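Local structure of regulatory protein of LacI family (Chloroflexus aggregans, 3BBL) at residues 16-21 / 196-201; 130-135 / 163-168. The protein probably regulates transcription as a DNA-binding member of the LacI family, its periplasmic-binding-protein-like core likely sensing a small effector molecule. One frame throughout, in Å; residues are numbered along the deposited sequence.

Interaction 1: residues 16-21 / 196-201; sequences PGQVNH and NDTMAI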
ATOM      1  N   PRO A  16       5.106  -6.336   8.175  1.00 67.28           N
ATOM      2  CA  PRO A  16       4.643  -7.224   7.109  1.00 67.25           C
ATOM      3  C   PRO A  16       3.323  -7.822   7.611  1.00 67.01           C
ATOM      4  O   PRO A  16       3.310  -8.583   8.588  1.00 67.73           O
ATOM      5  CB  PRO A  16       5.767  -8.252   7.011  1.00 67.64           C
ATOM      6  CG  PRO A  16       6.237  -8.361   8.439  1.00 67.77           C
ATOM      7  CD  PRO A  16       6.256  -6.912   8.896  1.00 67.57           C
ATOM      8  N   GLY A  17       2.215  -7.448   6.974  1.00 65.51           N
ATOM      9  CA  GLY A  17       0.925  -7.955   7.400  1.00 62.19           C
ATOM     10  C   GLY A  17      -0.104  -6.859   7.587  1.00 61.13           C
ATOM     11  O   GLY A  17      -1.246  -7.132   7.957  1.00 59.34           O
ATOM     12  N   GLN A  18       0.295  -5.614   7.328  1.00 60.51           N
ATOM     13  CA  GLN A  18      -0.622  -4.487   7.471  1.00 59.79           C
ATOM     14  C   GLN A  18      -1.283  -4.162   6.126  1.00 58.64           C
ATOM     15  O   GLN A  18      -0.609  -3.941   5.120  1.00 56.77           O
ATOM     16  CB  GLN A  18       0.113  -3.258   8.010  1.00 60.24           C
ATOM     17  CG  GLN A  18      -0.778  -2.331   8.827  1.00 62.18           C
ATOM     18  CD  GLN A  18      -1.230  -2.959  10.139  1.00 62.50           C
ATOM     19  OE1 GLN A  18      -2.075  -2.404  10.838  1.00 64.21           O
ATOM     20  NE2 GLN A  18      -0.661  -4.114  10.480  1.00 62.48           N
ATOM     21  N   VAL A  19      -2.615  -4.135   6.140  1.00 58.49           N
ATOM     22  CA  VAL A  19      -3.434  -3.883   4.957  1.00 58.83           C
ATOM     23  C   VAL A  19      -3.326  -2.454   4.389  1.00 58.93           C
ATOM     24  O   VAL A  19      -3.507  -2.246   3.180  1.00 58.38           O
ATOM     25  CB  VAL A  19      -4.923  -4.206   5.274  1.00 57.34           C
ATOM     26  CG1 VAL A  19      -5.845  -3.204   4.663  1.00 57.58           C
ATOM     27  CG2 VAL A  19      -5.261  -5.526   4.730  1.00 56.93           C
ATOM     28  N   ASN A  20      -3.042  -1.472   5.242  1.00 59.67           N
ATOM     29  CA  ASN A  20      -2.962  -0.100   4.753  1.00 61.13           C
ATOM     30  C   ASN A  20      -1.534   0.436   4.622  1.00 61.45           C
ATOM     31  O   ASN A  20      -0.666   0.168   5.462  1.00 61.92           O
ATOM     32  CB  ASN A  20      -3.800   0.811   5.654  1.00 61.50           C
ATOM     33  CG  ASN A  20      -4.042   2.169   5.033  1.00 62.65           C
ATOM     34  OD1 ASN A  20      -3.997   2.313   3.801  1.00 62.87           O
ATOM     35  ND2 ASN A  20      -4.313   3.171   5.868  1.00 63.11           N
ATOM     36  N   HIS A  21      -1.308   1.182   3.542  1.00 60.85           N
ATOM     37  CA  HIS A  21      -0.015   1.794   3.248  1.00 59.57           C
ATOM     38  C   HIS A  21      -0.266   3.205   2.726  1.00 57.23           C
ATOM     39  O   HIS A  21      -0.399   3.419   1.518  1.00 57.28           O
ATOM     40  CB  HIS A  21       0.735   0.979   2.192  1.00 61.42           C
ATOM     41  CG  HIS A  21       1.031  -0.426   2.615  1.00 64.17           C
ATOM     42  ND1 HIS A  21       2.318  -0.902   2.761  1.00 65.79           N
ATOM     43  CD2 HIS A  21       0.211  -1.451   2.941  1.00 64.99           C
ATOM     44  CE1 HIS A  21       2.275  -2.160   3.160  1.00 66.37           C
ATOM     45  NE2 HIS A  21       1.009  -2.519   3.279  1.00 66.53           N
ATOM     46  N   ASN A 196      -8.195   0.029  13.228  1.00 23.05           N
ATOM     47  CA  ASN A 196      -7.605  -0.028  11.892  1.00 25.64           C
ATOM     48  C   ASN A 196      -8.317  -1.135  11.128  1.00 25.36           C
ATOM     49  O   ASN A 196      -8.974  -1.975  11.734  1.00 27.00           O
ATOM     50  CB  ASN A 196      -6.068  -0.188  11.918  1.00 24.26           C
ATOM     51  CG  ASN A 196      -5.596  -1.592  12.216  1.00 27.11           C
ATOM     52  OD1 ASN A 196      -4.393  -1.819  12.343  1.00 28.58           O
ATOM     53  ND2 ASN A 196      -6.511  -2.532  12.328  1.00 27.22           N
ATOM     54  N   ASP A 197      -8.233  -1.115   9.803  1.00 24.51           N
ATOM     55  CA  ASP A 197      -8.924  -2.112   9.002  1.00 23.22           C
ATOM     56  C   ASP A 197      -8.375  -3.516   9.151  1.00 23.51           C
ATOM     57  O   ASP A 197      -9.114  -4.495   9.008  1.00 23.87           O
ATOM     58  CB  ASP A 197      -8.929  -1.708   7.530  1.00 24.76           C
ATOM     59  CG  ASP A 197      -9.727  -0.447   7.273  1.00 23.83           C
ATOM     60  OD1 ASP A 197     -10.583  -0.087   8.101  1.00 24.70           O
ATOM     61  OD2 ASP A 197      -9.512   0.176   6.226  1.00 24.39           O
ATOM     62  N   THR A 198      -7.087  -3.632   9.441  1.00 23.94           N
ATOM     63  CA  THR A 198      -6.504  -4.959   9.621  1.00 25.22           C
ATOM     64  C   THR A 198      -7.245  -5.685  10.744  1.00 23.32           C
ATOM     65  O   THR A 198      -7.571  -6.864  10.618  1.00 22.48           O
ATOM     66  CB  THR A 198      -5.018  -4.871   9.978  1.00 26.91           C
ATOM     67  OG1 THR A 198      -4.372  -3.985   9.061  1.00 31.21           O
ATOM     68  CG2 THR A 198      -4.370  -6.234   9.879  1.00 27.55           C
HETATM   69  N   MSE A 199      -7.504  -4.969  11.837  1.00 20.93           N
HETATM   70  CA  MSE A 199      -8.225  -5.527  12.972  1.00 20.66           C
HETATM   71  C   MSE A 199      -9.640  -5.903  12.551  1.00 20.80           C
HETATM   72  O   MSE A 199     -10.125  -6.987  12.874  1.00 22.17           O
HETATM   73  CB  MSE A 199      -8.275  -4.525  14.127  1.00 17.67           C
HETATM   74  CG  MSE A 199      -6.925  -4.241  14.718  1.00 12.86           C
HETATM   75 SE   MSE A 199      -7.209  -2.976  16.174  1.00 22.64          SE
HETATM   76  CE  MSE A 199      -6.878  -4.150  17.675  1.00  9.56           C
ATOM     77  N   ALA A 200     -10.297  -5.010  11.817  1.00 19.90           N
ATOM     78  CA  ALA A 200     -11.659  -5.263  11.351  1.00 18.20           C
ATOM     79  C   ALA A 200     -11.749  -6.538  10.504  1.00 18.87           C
ATOM     80  O   ALA A 200     -12.739  -7.282  10.569  1.00 16.57           O
ATOM     81  CB  ALA A 200     -12.158  -4.078  10.560  1.00 14.61           C
ATOM     82  N   ILE A 201     -10.710  -6.799   9.716  1.00 17.06           N
ATOM     83  CA  ILE A 201     -10.708  -7.987   8.878  1.00 18.76           C
ATOM     84  C   ILE A 201     -10.671  -9.237   9.756  1.00 18.41           C
ATOM     85  O   ILE A 201     -11.357 -10.231   9.476  1.00 17.09           O
ATOM     86  CB  ILE A 201      -9.533  -7.945   7.868  1.00 20.24           C
ATOM     87  CG1 ILE A 201      -9.795  -6.821   6.854  1.00 19.81           C
ATOM     88  CG2 ILE A 201      -9.407  -9.269   7.129  1.00 18.84           C
ATOM     89  CD1 ILE A 201      -8.714  -6.631   5.810  1.00 20.68           C
TER
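T198, in the first turn of helix 197-209, meets Q18 and V19 of the loop that follows strand 6-9. Its OG1 lies beside the backbone N (chi1 -49°) and accepts a weak but fairly straight hydrogen bond from V19 N, 3.4 Å from V19 N to T198 OG1. The same torsion sets the methyl CG2 anti to the backbone N, where it meets the carbonyl of G17, with 3.8 Å between G17 O and T198 CG2. Q18 reaches the helix start by a bend at chi2 (68°), and its chain crosses T198 at about a right angle. Its amide meets that of N196, the N-cap residue, from the opposite direction, the two planes 59° apart. Beyond T198, one turn further along the helix, the V19 methyl CG2 rests on the tip of I201, 3.8 Å from V19 CG2 to I201 CD1, while M228 of the second subunit packs on both residues. G17 O also accepts a hydrogen bond from Y231 of that subunit, so the loop is held between its own chain and the partner. D197 turns its carboxylate elsewhere, to A226 N and S238 OG. The contact bridges the two lobes of a periplasmic-binding-protein-like fold beside the second subunit, probably near the cleft where such proteins hold their ligands.

Interaction 2: residues 130-135 / 163-168; sequences ILAWPE and ILRGEG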
ATOM      1  N   ILE A 130     -15.303  -2.221  21.130  1.00 15.97           N
ATOM      2  CA  ILE A 130     -14.215  -1.636  20.361  1.00 17.39           C
ATOM      3  C   ILE A 130     -12.888  -2.376  20.550  1.00 18.38           C
ATOM      4  O   ILE A 130     -12.520  -2.773  21.661  1.00 18.27           O
ATOM      5  CB  ILE A 130     -14.030  -0.130  20.728  1.00 19.07           C
ATOM      6  CG1 ILE A 130     -12.957   0.500  19.839  1.00 14.81           C
ATOM      7  CG2 ILE A 130     -13.701   0.015  22.224  1.00 14.47           C
ATOM      8  CD1 ILE A 130     -12.788   1.992  20.064  1.00 14.37           C
ATOM      9  N   LEU A 131     -12.192  -2.576  19.441  1.00 18.14           N
ATOM     10  CA  LEU A 131     -10.891  -3.219  19.445  1.00 19.28           C
ATOM     11  C   LEU A 131      -9.910  -2.049  19.410  1.00 19.55           C
ATOM     12  O   LEU A 131      -9.676  -1.438  18.371  1.00 19.15           O
ATOM     13  CB  LEU A 131     -10.750  -4.113  18.212  1.00 19.48           C
ATOM     14  CG  LEU A 131     -11.889  -5.134  18.077  1.00 20.31           C
ATOM     15  CD1 LEU A 131     -11.573  -6.116  16.957  1.00 20.45           C
ATOM     16  CD2 LEU A 131     -12.088  -5.867  19.393  1.00 18.78           C
ATOM     17  N   ALA A 132      -9.358  -1.724  20.571  1.00 21.26           N
ATOM     18  CA  ALA A 132      -8.451  -0.594  20.703  1.00 21.85           C
ATOM     19  C   ALA A 132      -6.980  -0.971  20.865  1.00 23.68           C
ATOM     20  O   ALA A 132      -6.616  -2.150  20.869  1.00 23.65           O
ATOM     21  CB  ALA A 132      -8.902   0.267  21.873  1.00 20.88           C
ATOM     22  N   TRP A 133      -6.142   0.051  21.014  1.00 24.79           N
ATOM     23  CA  TRP A 133      -4.704  -0.136  21.157  1.00 25.85           C
ATOM     24  C   TRP A 133      -4.227   0.130  22.584  1.00 27.53           C
ATOM     25  O   TRP A 133      -4.994   0.590  23.427  1.00 25.76           O
ATOM     26  CB  TRP A 133      -3.968   0.797  20.186  1.00 24.44           C
ATOM     27  CG  TRP A 133      -4.249   0.533  18.746  1.00 24.07           C
ATOM     28  CD1 TRP A 133      -4.742  -0.616  18.207  1.00 23.77           C
ATOM     29  CD2 TRP A 133      -4.005   1.420  17.643  1.00 25.07           C
ATOM     30  NE1 TRP A 133      -4.823  -0.505  16.841  1.00 24.33           N
ATOM     31  CE2 TRP A 133      -4.377   0.734  16.467  1.00 23.73           C
ATOM     32  CE3 TRP A 133      -3.506   2.724  17.538  1.00 24.26           C
ATOM     33  CZ2 TRP A 133      -4.266   1.310  15.194  1.00 24.02           C
ATOM     34  CZ3 TRP A 133      -3.396   3.297  16.272  1.00 25.84           C
ATOM     35  CH2 TRP A 133      -3.776   2.588  15.118  1.00 23.75           C
ATOM     36  N   PRO A 134      -2.943  -0.156  22.869  1.00 30.44           N
ATOM     37  CA  PRO A 134      -2.379   0.063  24.207  1.00 32.15           C
ATOM     38  C   PRO A 134      -2.496   1.516  24.653  1.00 34.12           C
ATOM     39  O   PRO A 134      -2.650   2.411  23.826  1.00 32.64           O
ATOM     40  CB  PRO A 134      -0.931  -0.383  24.043  1.00 31.54           C
ATOM     41  CG  PRO A 134      -1.030  -1.455  23.015  1.00 31.04           C
ATOM     42  CD  PRO A 134      -1.964  -0.838  22.004  1.00 29.25           C
ATOM     43  N   GLU A 135      -2.399   1.739  25.961  1.00 38.17           N
ATOM     44  CA  GLU A 135      -2.525   3.076  26.546  1.00 42.11           C
ATOM     45  C   GLU A 135      -1.416   4.054  26.183  1.00 42.64           C
ATOM     46  O   GLU A 135      -1.608   5.269  26.268  1.00 42.66           O
ATOM     47  CB  GLU A 135      -2.606   2.979  28.068  1.00 45.88           C
ATOM     48  CG  GLU A 135      -3.567   1.924  28.581  1.00 51.41           C
ATOM     49  CD  GLU A 135      -3.748   2.000  30.082  1.00 55.38           C
ATOM     50  OE1 GLU A 135      -2.728   2.050  30.805  1.00 57.48           O
ATOM     51  OE2 GLU A 135      -4.911   2.007  30.539  1.00 57.64           O
ATOM     52  N   ILE A 163     -14.026  -3.218  25.879  1.00 22.93           N
ATOM     53  CA  ILE A 163     -12.898  -2.422  25.431  1.00 23.33           C
ATOM     54  C   ILE A 163     -11.672  -3.300  25.514  1.00 23.31           C
ATOM     55  O   ILE A 163     -11.111  -3.488  26.583  1.00 24.88           O
ATOM     56  CB  ILE A 163     -12.711  -1.170  26.317  1.00 23.27           C
ATOM     57  CG1 ILE A 163     -13.969  -0.312  26.252  1.00 22.00           C
ATOM     58  CG2 ILE A 163     -11.511  -0.359  25.844  1.00 22.42           C
ATOM     59  CD1 ILE A 163     -13.911   0.924  27.118  1.00 23.35           C
ATOM     60  N   LEU A 164     -11.264  -3.848  24.380  1.00 23.08           N
ATOM     61  CA  LEU A 164     -10.109  -4.734  24.350  1.00 24.05           C
ATOM     62  C   LEU A 164      -8.925  -4.031  23.688  1.00 24.74           C
ATOM     63  O   LEU A 164      -9.025  -3.547  22.565  1.00 24.99           O
ATOM     64  CB  LEU A 164     -10.474  -6.021  23.600  1.00 22.96           C
ATOM     65  CG  LEU A 164     -11.814  -6.652  24.019  1.00 24.25           C
ATOM     66  CD1 LEU A 164     -12.045  -7.924  23.239  1.00 24.51           C
ATOM     67  CD2 LEU A 164     -11.821  -6.953  25.513  1.00 23.68           C
ATOM     68  N   ARG A 165      -7.806  -3.969  24.401  1.00 25.84           N
ATOM     69  CA  ARG A 165      -6.604  -3.308  23.906  1.00 24.81           C
ATOM     70  C   ARG A 165      -5.544  -4.298  23.455  1.00 25.58           C
ATOM     71  O   ARG A 165      -5.296  -5.300  24.117  1.00 24.73           O
ATOM     72  CB  ARG A 165      -6.024  -2.419  24.999  1.00 25.84           C
ATOM     73  CG  ARG A 165      -6.927  -1.293  25.447  1.00 26.60           C
ATOM     74  CD  ARG A 165      -6.326  -0.655  26.682  1.00 30.55           C
ATOM     75  NE  ARG A 165      -7.044   0.524  27.149  1.00 30.24           N
ATOM     76  CZ  ARG A 165      -6.917   1.734  26.624  1.00 31.91           C
ATOM     77  NH1 ARG A 165      -6.098   1.937  25.598  1.00 29.28           N
ATOM     78  NH2 ARG A 165      -7.597   2.745  27.146  1.00 32.08           N
ATOM     79  N   GLY A 166      -4.905  -3.994  22.331  1.00 25.65           N
ATOM     80  CA  GLY A 166      -3.880  -4.865  21.795  1.00 24.84           C
ATOM     81  C   GLY A 166      -3.291  -4.326  20.502  1.00 26.85           C
ATOM     82  O   GLY A 166      -3.637  -3.230  20.049  1.00 25.70           O
ATOM     83  N   GLU A 167      -2.393  -5.101  19.906  1.00 27.92           N
ATOM     84  CA  GLU A 167      -1.759  -4.710  18.656  1.00 29.44           C
ATOM     85  C   GLU A 167      -2.749  -4.697  17.495  1.00 28.52           C
ATOM     86  O   GLU A 167      -3.619  -5.564  17.388  1.00 28.20           O
ATOM     87  CB  GLU A 167      -0.617  -5.668  18.337  1.00 33.14           C
ATOM     88  CG  GLU A 167       0.446  -5.701  19.411  1.00 40.17           C
ATOM     89  CD  GLU A 167       1.080  -4.338  19.633  1.00 45.53           C
ATOM     90  OE1 GLU A 167       1.458  -4.037  20.790  1.00 48.26           O
ATOM     91  OE2 GLU A 167       1.203  -3.570  18.649  1.00 48.41           O
ATOM     92  N   GLY A 168      -2.598  -3.715  16.615  1.00 26.86           N
ATOM     93  CA  GLY A 168      -3.485  -3.603  15.478  1.00 24.58           C
ATOM     94  C   GLY A 168      -3.235  -4.616  14.386  1.00 22.83           C
ATOM     95  O   GLY A 168      -2.972  -4.242  13.258  1.00 23.42           O
TER
HETATM   96  O   HOH W   1      -4.710   3.784  23.362  1.00 28.33           O
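The beta-alpha-beta unit of strand 128-132, helix 138-153 and strand 163-165 brings I130, L131 and A132 alongside I163, L164 and R165 as parallel neighbours at one end of the sheet. Three backbone hydrogen bonds tie them: L164 N to I130 O, A132 N to L164 O (2.7 Å) and G166 N to A132 O, the last carrying the pairing just past the strand. I130 and I163 lie on the face toward helix 138-153, meeting through I130 CG2 and I163 CG1 at 4.1 Å. On the reverse face L131 and L164 come together more loosely, with M176 of helix 170-181 packed on both.

Past the strands the chains stay close. W133, its CG beside the backbone N (chi1 -63°), brings the pyrrole side of the indole to the glycine backbone, with W133 CD1 3.4 Å from G166 O and W133 NE1 3.6 Å from G168 CA. That buried NE1 finds no hydrogen-bond partner in the model. P134 CD also leans on G166 O, at 3.5 Å.

R165 is extended from CG to NE and passes alongside the W133 carbonyl oxygen, which its CB and CG approach. The chain of E135 crosses it at about a right angle, and the carboxylate stays beyond salt-bridge range. E135 CG sits 3.8 Å above the centre of one guanidinium face, while R165 NH1 donates to W133 O at 2.8 Å, nearly in line with the carbonyl bond but bent at the hydrogen (136°) and 17° out of the guanidinium plane.

From the N terminus, the chain leaves strand 6-9, passes through 16-21 and builds much of the first lobe before entering the second. There interaction 2 closes a short loop through helix 138-153, pairing 130-135 with 163-168. The chain then forms helix 170-181 and strand 191-194 and reaches 196-201, where interaction 1 closes a far longer loop that encloses interaction 2. The shorter closure thus joins strand 163-165, outermost in this chain's sheet, to strand 128-132, and the longer one bridges the two lobes. Their centres are 14 Å apart, and they meet directly: M199 SE packs 3.5 Å from W133 NE1, and the amides of Q18 and N196 lie close to G168 O.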